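Local structure of putative fimbrium tip subunit Fim1F (Parabacteroides distasonis, 3R4R) at residues I44-V49 and N105-N110; K62-K67 and L83-V88; S140-I145 and L165-A170. The protein is a putative component of the fimbrium tip, the end of the surface filaments that mediate cell adhesion and biofilm formation. All blocks are in the same frame, centred on the assembly; numbering follows the deposited sequence.

Contact 1 of 3, residues I44-V49 and N105-N110; sequences IQNCHV and NANNAN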
# COMPACT_ATOMS: atom_id res chain seq x y z
N ILE A 44 -2.39 4.58 -10.35
CA ILE A 44 -3.62 4.83 -9.64
C ILE A 44 -4.71 4.84 -10.72
O ILE A 44 -4.66 5.66 -11.64
CB ILE A 44 -3.57 6.11 -8.79
CG1 ILE A 44 -2.47 6.01 -7.73
CG2 ILE A 44 -4.95 6.41 -8.14
CD1 ILE A 44 -2.22 7.29 -6.99
N GLN A 45 -5.67 3.89 -10.62
CA GLN A 45 -6.76 3.76 -11.58
C GLN A 45 -8.00 4.45 -11.05
O GLN A 45 -8.85 4.85 -11.84
CB GLN A 45 -7.05 2.29 -11.88
CG GLN A 45 -5.90 1.55 -12.56
CD GLN A 45 -6.30 0.18 -13.03
OE1 GLN A 45 -7.25 0.00 -13.80
NE2 GLN A 45 -5.51 -0.81 -12.69
N ASN A 46 -8.10 4.63 -9.73
CA ASN A 46 -9.23 5.24 -9.03
C ASN A 46 -8.83 5.62 -7.61
O ASN A 46 -7.88 5.06 -7.08
CB ASN A 46 -10.44 4.28 -9.01
CG ASN A 46 -10.22 2.99 -8.25
OD1 ASN A 46 -10.11 2.96 -7.02
ND2 ASN A 46 -10.26 1.87 -8.95
N CYS A 47 -9.54 6.55 -6.98
CA CYS A 47 -9.27 6.93 -5.60
C CYS A 47 -10.52 7.53 -4.97
O CYS A 47 -11.45 7.95 -5.65
CB CYS A 47 -8.09 7.90 -5.48
SG CYS A 47 -8.34 9.52 -6.25
N HIS A 48 -10.50 7.55 -3.64
CA HIS A 48 -11.46 8.13 -2.74
C HIS A 48 -10.75 9.23 -1.98
O HIS A 48 -9.71 8.99 -1.38
CB HIS A 48 -12.09 7.06 -1.80
CG HIS A 48 -12.96 7.64 -0.72
ND1 HIS A 48 -14.28 7.95 -0.95
CD2 HIS A 48 -12.67 7.92 0.57
CE1 HIS A 48 -14.74 8.42 0.19
NE2 HIS A 48 -13.81 8.43 1.13
N VAL A 49 -11.28 10.45 -2.05
CA VAL A 49 -10.69 11.59 -1.35
C VAL A 49 -11.73 12.07 -0.34
O VAL A 49 -12.90 12.25 -0.67
CB VAL A 49 -10.23 12.71 -2.33
CG1 VAL A 49 -9.78 13.97 -1.59
CG2 VAL A 49 -9.11 12.20 -3.24
N ASN A 105 -7.14 3.04 -5.43
CA ASN A 105 -7.41 1.75 -6.09
C ASN A 105 -8.25 0.79 -5.25
O ASN A 105 -8.14 -0.43 -5.44
CB ASN A 105 -6.10 1.04 -6.46
CG ASN A 105 -5.29 1.75 -7.50
OD1 ASN A 105 -5.80 2.41 -8.41
ND2 ASN A 105 -4.02 1.52 -7.48
N ALA A 106 -9.19 1.32 -4.44
CA ALA A 106 -10.09 0.51 -3.58
C ALA A 106 -11.58 0.76 -3.91
O ALA A 106 -12.45 0.09 -3.35
CB ALA A 106 -9.82 0.82 -2.12
N ASN A 107 -11.88 1.68 -4.84
CA ASN A 107 -13.25 1.98 -5.26
C ASN A 107 -13.91 0.79 -5.96
O ASN A 107 -13.23 -0.11 -6.44
CB ASN A 107 -13.32 3.20 -6.24
CG ASN A 107 -12.88 4.55 -5.73
OD1 ASN A 107 -12.52 4.73 -4.56
ND2 ASN A 107 -12.90 5.55 -6.61
N ASN A 108 -15.24 0.81 -5.99
CA ASN A 108 -16.09 -0.11 -6.73
C ASN A 108 -16.30 0.53 -8.12
O ASN A 108 -15.73 1.58 -8.39
CB ASN A 108 -17.41 -0.37 -5.96
CG ASN A 108 -17.31 -0.98 -4.58
OD1 ASN A 108 -18.06 -0.60 -3.67
ND2 ASN A 108 -16.44 -1.95 -4.39
N ALA A 109 -17.14 -0.05 -8.97
CA ALA A 109 -17.36 0.49 -10.31
C ALA A 109 -17.82 1.97 -10.33
O ALA A 109 -17.28 2.73 -11.13
CB ALA A 109 -18.42 -0.33 -11.02
N ASN A 110 -18.82 2.37 -9.48
CA ASN A 110 -19.43 3.71 -9.45
C ASN A 110 -19.31 4.44 -8.10
O ASN A 110 -19.71 5.61 -7.98
CB ASN A 110 -20.95 3.58 -9.76
CG ASN A 110 -21.33 2.66 -10.90
OD1 ASN A 110 -22.12 1.73 -10.71
ND2 ASN A 110 -20.72 2.85 -12.08
O HOH W 1 -10.81 -0.77 -7.52

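Contact 2 of 3, residues K62-K67 and L83-V88; sequences KNFYSK and LQLEGV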
# COMPACT_ATOMS: atom_id res chain seq x y z
N LYS A 62 -15.12 12.59 -2.56
CA LYS A 62 -15.32 12.41 -3.99
C LYS A 62 -14.56 11.18 -4.41
O LYS A 62 -13.48 10.90 -3.87
CB LYS A 62 -14.91 13.66 -4.79
CG LYS A 62 -15.02 13.57 -6.30
CD LYS A 62 -14.94 14.95 -6.95
CE LYS A 62 -14.82 14.93 -8.46
NZ LYS A 62 -15.91 14.19 -9.15
N ASN A 63 -15.15 10.43 -5.34
CA ASN A 63 -14.57 9.24 -5.93
C ASN A 63 -14.19 9.56 -7.35
O ASN A 63 -15.06 9.94 -8.15
CB ASN A 63 -15.55 8.06 -5.85
CG ASN A 63 -15.83 7.64 -4.42
OD1 ASN A 63 -14.93 7.51 -3.57
ND2 ASN A 63 -17.08 7.38 -4.15
N PHE A 64 -12.86 9.51 -7.62
CA PHE A 64 -12.24 9.75 -8.94
C PHE A 64 -11.92 8.46 -9.64
O PHE A 64 -11.58 7.48 -8.98
CB PHE A 64 -10.95 10.56 -8.82
CG PHE A 64 -11.11 11.93 -8.22
CD1 PHE A 64 -11.05 12.12 -6.84
CD2 PHE A 64 -11.23 13.05 -9.04
CE1 PHE A 64 -11.15 13.39 -6.29
CE2 PHE A 64 -11.31 14.32 -8.49
CZ PHE A 64 -11.27 14.49 -7.12
N TYR A 65 -11.99 8.47 -10.98
CA TYR A 65 -11.69 7.31 -11.81
C TYR A 65 -10.64 7.72 -12.87
O TYR A 65 -10.22 8.87 -12.89
CB TYR A 65 -12.98 6.73 -12.41
CG TYR A 65 -13.88 6.18 -11.33
CD1 TYR A 65 -13.69 4.89 -10.83
CD2 TYR A 65 -14.85 6.97 -10.72
CE1 TYR A 65 -14.49 4.38 -9.80
CE2 TYR A 65 -15.66 6.47 -9.69
CZ TYR A 65 -15.47 5.18 -9.23
OH TYR A 65 -16.25 4.68 -8.21
N SER A 66 -10.16 6.76 -13.68
CA SER A 66 -9.04 6.96 -14.63
C SER A 66 -9.22 8.20 -15.53
O SER A 66 -8.22 8.86 -15.80
CB SER A 66 -8.84 5.73 -15.52
OG SER A 66 -10.00 5.37 -16.24
N LYS A 67 -10.44 8.55 -15.98
CA LYS A 67 -10.64 9.73 -16.83
C LYS A 67 -10.42 11.05 -16.05
O LYS A 67 -10.06 12.06 -16.65
CB LYS A 67 -12.04 9.73 -17.45
N LEU A 83 -5.25 16.44 -9.08
CA LEU A 83 -6.71 16.38 -8.95
C LEU A 83 -7.29 17.67 -8.47
O LEU A 83 -6.64 18.41 -7.72
CB LEU A 83 -7.14 15.28 -7.97
CG LEU A 83 -6.91 13.83 -8.34
CD1 LEU A 83 -7.36 12.94 -7.22
CD2 LEU A 83 -7.69 13.47 -9.58
N GLN A 84 -8.54 17.92 -8.86
CA GLN A 84 -9.34 19.05 -8.42
C GLN A 84 -10.51 18.59 -7.57
O GLN A 84 -11.23 17.67 -7.97
CB GLN A 84 -9.84 19.85 -9.63
CG GLN A 84 -8.88 20.93 -10.13
CD GLN A 84 -9.01 22.23 -9.37
OE1 GLN A 84 -8.11 22.66 -8.65
NE2 GLN A 84 -10.16 22.90 -9.52
N LEU A 85 -10.63 19.16 -6.38
CA LEU A 85 -11.76 19.02 -5.45
C LEU A 85 -12.65 20.22 -5.63
O LEU A 85 -12.30 21.27 -5.13
CB LEU A 85 -11.33 18.89 -3.96
CG LEU A 85 -10.71 17.63 -3.41
CD1 LEU A 85 -9.52 17.21 -4.18
CD2 LEU A 85 -10.27 17.85 -2.02
N GLU A 86 -13.73 20.10 -6.42
CA GLU A 86 -14.69 21.19 -6.62
C GLU A 86 -15.77 21.16 -5.55
O GLU A 86 -16.22 20.08 -5.15
CB GLU A 86 -15.37 21.17 -8.01
CG GLU A 86 -14.47 21.20 -9.24
CD GLU A 86 -13.93 19.88 -9.74
OE1 GLU A 86 -14.01 18.86 -9.02
OE2 GLU A 86 -13.45 19.85 -10.90
N GLY A 87 -16.21 22.34 -5.14
CA GLY A 87 -17.31 22.55 -4.22
C GLY A 87 -17.20 22.02 -2.81
O GLY A 87 -18.14 21.39 -2.32
N VAL A 88 -16.07 22.29 -2.14
CA VAL A 88 -15.91 21.94 -0.72
C VAL A 88 -16.65 23.04 0.06
O VAL A 88 -16.28 24.21 -0.06
CB VAL A 88 -14.43 21.74 -0.31
CG1 VAL A 88 -14.32 21.39 1.17
CG2 VAL A 88 -13.76 20.67 -1.18

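Contact 3 of 3, residues S140-I145 and L165-A170; sequences SLLVKI and LIQLSA. With EDO (1,2-ethanediol), chain E.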
# COMPACT_ATOMS: atom_id res chain seq x y z
N SER A 140 -1.01 -3.03 -11.17
CA SER A 140 -1.61 -1.76 -11.58
C SER A 140 -2.87 -1.39 -10.73
O SER A 140 -3.43 -0.31 -10.90
CB SER A 140 -1.98 -1.83 -13.06
OG SER A 140 -2.77 -2.98 -13.33
N LEU A 141 -3.29 -2.25 -9.78
CA LEU A 141 -4.44 -1.96 -8.93
C LEU A 141 -4.06 -2.27 -7.46
O LEU A 141 -4.78 -2.94 -6.74
CB LEU A 141 -5.69 -2.73 -9.39
CG LEU A 141 -7.06 -2.25 -8.83
CD1 LEU A 141 -7.48 -0.89 -9.43
CD2 LEU A 141 -8.15 -3.27 -9.12
N LEU A 142 -2.90 -1.77 -7.02
CA LEU A 142 -2.41 -1.89 -5.64
C LEU A 142 -2.89 -0.69 -4.83
O LEU A 142 -2.80 0.44 -5.30
CB LEU A 142 -0.87 -2.01 -5.58
CG LEU A 142 -0.25 -3.30 -6.15
CD1 LEU A 142 1.28 -3.15 -6.30
CD2 LEU A 142 -0.69 -4.55 -5.39
N VAL A 143 -3.41 -0.93 -3.62
CA VAL A 143 -3.99 0.11 -2.81
C VAL A 143 -2.86 0.94 -2.16
O VAL A 143 -1.90 0.38 -1.61
CB VAL A 143 -4.99 -0.45 -1.74
CG1 VAL A 143 -5.48 0.63 -0.79
CG2 VAL A 143 -6.17 -1.15 -2.41
N LYS A 144 -3.03 2.28 -2.24
CA LYS A 144 -2.15 3.29 -1.64
C LYS A 144 -2.99 4.21 -0.75
O LYS A 144 -4.16 4.43 -1.04
CB LYS A 144 -1.37 4.10 -2.70
CG LYS A 144 -0.50 3.29 -3.66
CD LYS A 144 -1.04 3.43 -5.08
CE LYS A 144 -0.19 2.75 -6.15
NZ LYS A 144 -0.23 1.26 -6.05
N ILE A 145 -2.41 4.71 0.35
CA ILE A 145 -3.16 5.59 1.26
C ILE A 145 -2.23 6.75 1.73
O ILE A 145 -1.03 6.57 1.86
CB ILE A 145 -3.78 4.82 2.49
CG1 ILE A 145 -2.68 4.17 3.39
CG2 ILE A 145 -4.84 3.78 2.06
CD1 ILE A 145 -3.21 3.64 4.71
N LEU A 165 1.42 9.40 -0.77
CA LEU A 165 0.78 8.09 -0.66
C LEU A 165 1.79 6.99 -0.45
O LEU A 165 2.84 6.97 -1.10
CB LEU A 165 -0.04 7.77 -1.92
CG LEU A 165 -1.15 8.73 -2.32
CD1 LEU A 165 -1.67 8.39 -3.67
CD2 LEU A 165 -2.27 8.75 -1.31
N ILE A 166 1.47 6.06 0.45
CA ILE A 166 2.31 4.89 0.66
C ILE A 166 1.58 3.69 0.10
O ILE A 166 0.35 3.67 0.06
CB ILE A 166 2.75 4.63 2.14
CG1 ILE A 166 1.53 4.24 3.06
CG2 ILE A 166 3.58 5.78 2.70
CD1 ILE A 166 1.86 3.45 4.29
N GLN A 167 2.34 2.67 -0.23
CA GLN A 167 1.92 1.36 -0.65
C GLN A 167 1.41 0.61 0.58
O GLN A 167 2.14 0.49 1.56
CB GLN A 167 3.17 0.72 -1.29
CG GLN A 167 2.94 -0.11 -2.52
CD GLN A 167 2.51 0.65 -3.71
OE1 GLN A 167 1.40 0.44 -4.19
NE2 GLN A 167 3.41 1.45 -4.26
N LEU A 168 0.13 0.21 0.61
CA LEU A 168 -0.48 -0.46 1.77
C LEU A 168 -0.02 -1.94 1.85
O LEU A 168 -0.10 -2.56 2.90
CB LEU A 168 -2.02 -0.38 1.69
CG LEU A 168 -2.84 -0.79 2.91
CD1 LEU A 168 -2.40 -0.02 4.16
CD2 LEU A 168 -4.28 -0.61 2.64
N SER A 169 0.50 -2.47 0.78
CA SER A 169 1.05 -3.82 0.72
C SER A 169 2.56 -3.80 0.74
O SER A 169 3.18 -2.76 0.51
CB SER A 169 0.57 -4.53 -0.55
OG SER A 169 1.06 -3.88 -1.71
N ALA A 170 3.14 -4.96 1.05
CA ALA A 170 4.57 -5.23 0.93
C ALA A 170 4.82 -5.99 -0.38
O ALA A 170 3.97 -6.78 -0.78
CB ALA A 170 5.06 -6.01 2.12
C1 EDO E . 5.92 -1.72 -1.75
O1 EDO E . 4.87 -2.43 -2.44
C2 EDO E . 6.89 -1.14 -2.78
O2 EDO E . 7.62 -0.04 -2.21
O HOH W 2 0.10 -1.27 -2.30

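Contact 1 of 3, residues I44-V49 and N105-N110
Asn-105 and Asn-107 both set CG anti to their own carbonyl carbon (chi1 -66° and -63°), and each then reaches segment 44-49 with its amide. OD1 of Asn-105 accepts the backbone N of Gln-45 at 2.7 Å, nearly straight and in the carbonyl plane. A second, weak bond comes to the same oxygen from Asn-46 N. The backbone answers with Asn-105 N to Asn-46 O, also 2.7 Å. Asn-46 OD1 accepts Asn-107 N at 3.1 Å, from above the carbonyl plane. These bonds tie the first part of strand 46-52 to the loop that follows its antiparallel neighbour, strand 96-104. The side chains of Asn-46 and Asn-107 run alongside one another in opposite senses, with amide planes 18° apart. ND2 of Asn-107 donates to Cys-47 O at 3.0 Å; the oxygen lies close to the amide plane of Asn-107, but ND2 stands well above the carbonyl plane of Cys-47. With an alanine in place of Asn-107, Cys-47 O would probably be left to Phe-64 N and the loop freer to lift off the strand. A water accepts from Asn-46 ND2 and donates to Asn-107 O at 2.7 Å. Asn-105 ND2 is held by Thr-43 O and Leu-142 O.

Contact 2 of 3, residues K62-K67 and L83-V88
The ring of Phe-64 meets a backbone oxygen edge-on: Gln-84 O lies in the ring plane, 3.3 Å from CZ. The slightly positive hydrogen rim faces the carbonyl oxygen, which is probably mildly favourable. Residues 62-65 and 83-88 are not paired with each other; the axes of these short segments come within 9.4 Å, and side chains bridge the distance. Phe-64 and Leu-83 reach toward each other, and Leu-83 forks over one face of the ring. Its CD1 sits 3.9 Å from the ring centroid, 13° off the normal, in a CH-pi contact. Its other branch, CD2, lies 3.6 Å from CD2 of Phe-64. The CB of Phe-64 already points to segment 83-88, and with CG anti to the carbonyl carbon (chi1 -61°) the ring lies against Leu-83. The opposite face carries CG of Lys-62, 3.8 Å above the plane and nearer the ring's margin than its centre. The ring is thus clamped between lysine and leucine. Leu-85 CD1 adds a looser touch at 4.4 Å from Phe-64 CZ. At the outer end Lys-62 and Glu-86 approach without a salt bridge; NZ and OE1 are 5.0 Å apart. Cys-47 touches both Phe-64 and Leu-83 from strand 46-52. Leu-83 and Leu-85 pair through their backbones with strand 12-21. Such packing of one strand layer on another is consistent with the transthyretin-like beta-sandwich fold of the FimA/Mfa1 family.

Contact 3 of 3, residues S140-I145 and L165-A170
The side chains of Lys-144 and Gln-167 run together in one direction, on one face of the strand pair. Lys-144 NZ gives Gln-167 OE1 a 2.6 Å hydrogen bond, in the carbonyl plane and on a lone pair. The lysine chain bends (chi2 115°, chi4 68°), which brings NZ back to Leu-142 O at 2.8 Å. Glu-41 O is a further acceptor, so NZ donates to three C=O oxygens. A water donates to the same OE1 and to Val-143 O, and accepts from Ser-169 OG at 2.8 Å. The two segments form part of the antiparallel hairpin of strands 144-152 and 161-179. Lys-144 and Gln-167 are a non-hydrogen-bonded pair; Ile-145 and Ile-166 are hydrogen-bonded both ways, with Ile-166 N to Ile-145 O at 2.9 Å. Beyond the Lys-144/Gln-167 pair, Leu-168 N bonds to Val-143 O at 3.0 Å. Val-143 and Leu-168 run alongside each other, CG1 to CD2 3.8 Å. Ile-145 comes at a slant to Leu-168, its CD1 3.8 Å from Leu-168 CD1. Ile-145 and Ile-166 share the face turned away from the lysine. A 1,2-ethanediol, probably from the crystallisation liquor, makes a weak hydrogen bond from O1 to Ser-169 O (3.4 Å).

Contacts 1 and 3 are buried, while contact 2 is partly buried and keeps charged residues at its outer end. The centre of contact 3 is about 2 Å from the centre of the chain; that of contact 2 is about 21 Å away. Contacts 1 and 2 sit on neighbouring strands, 46-52 and 58-65: Cys-47 O bonds to Phe-64 N, and His-48 ND1 to Asn-63 OD1. Contacts 1 and 3 meet where Gln-45 NE2 bonds to Ser-140 O. Contacts 2 and 3 do not touch. Chemistry follows place: asparagine amides fasten a loop in contact 1, apolar side chains join layers in contact 2, and contact 3 combines strand pairing with a buried lysine.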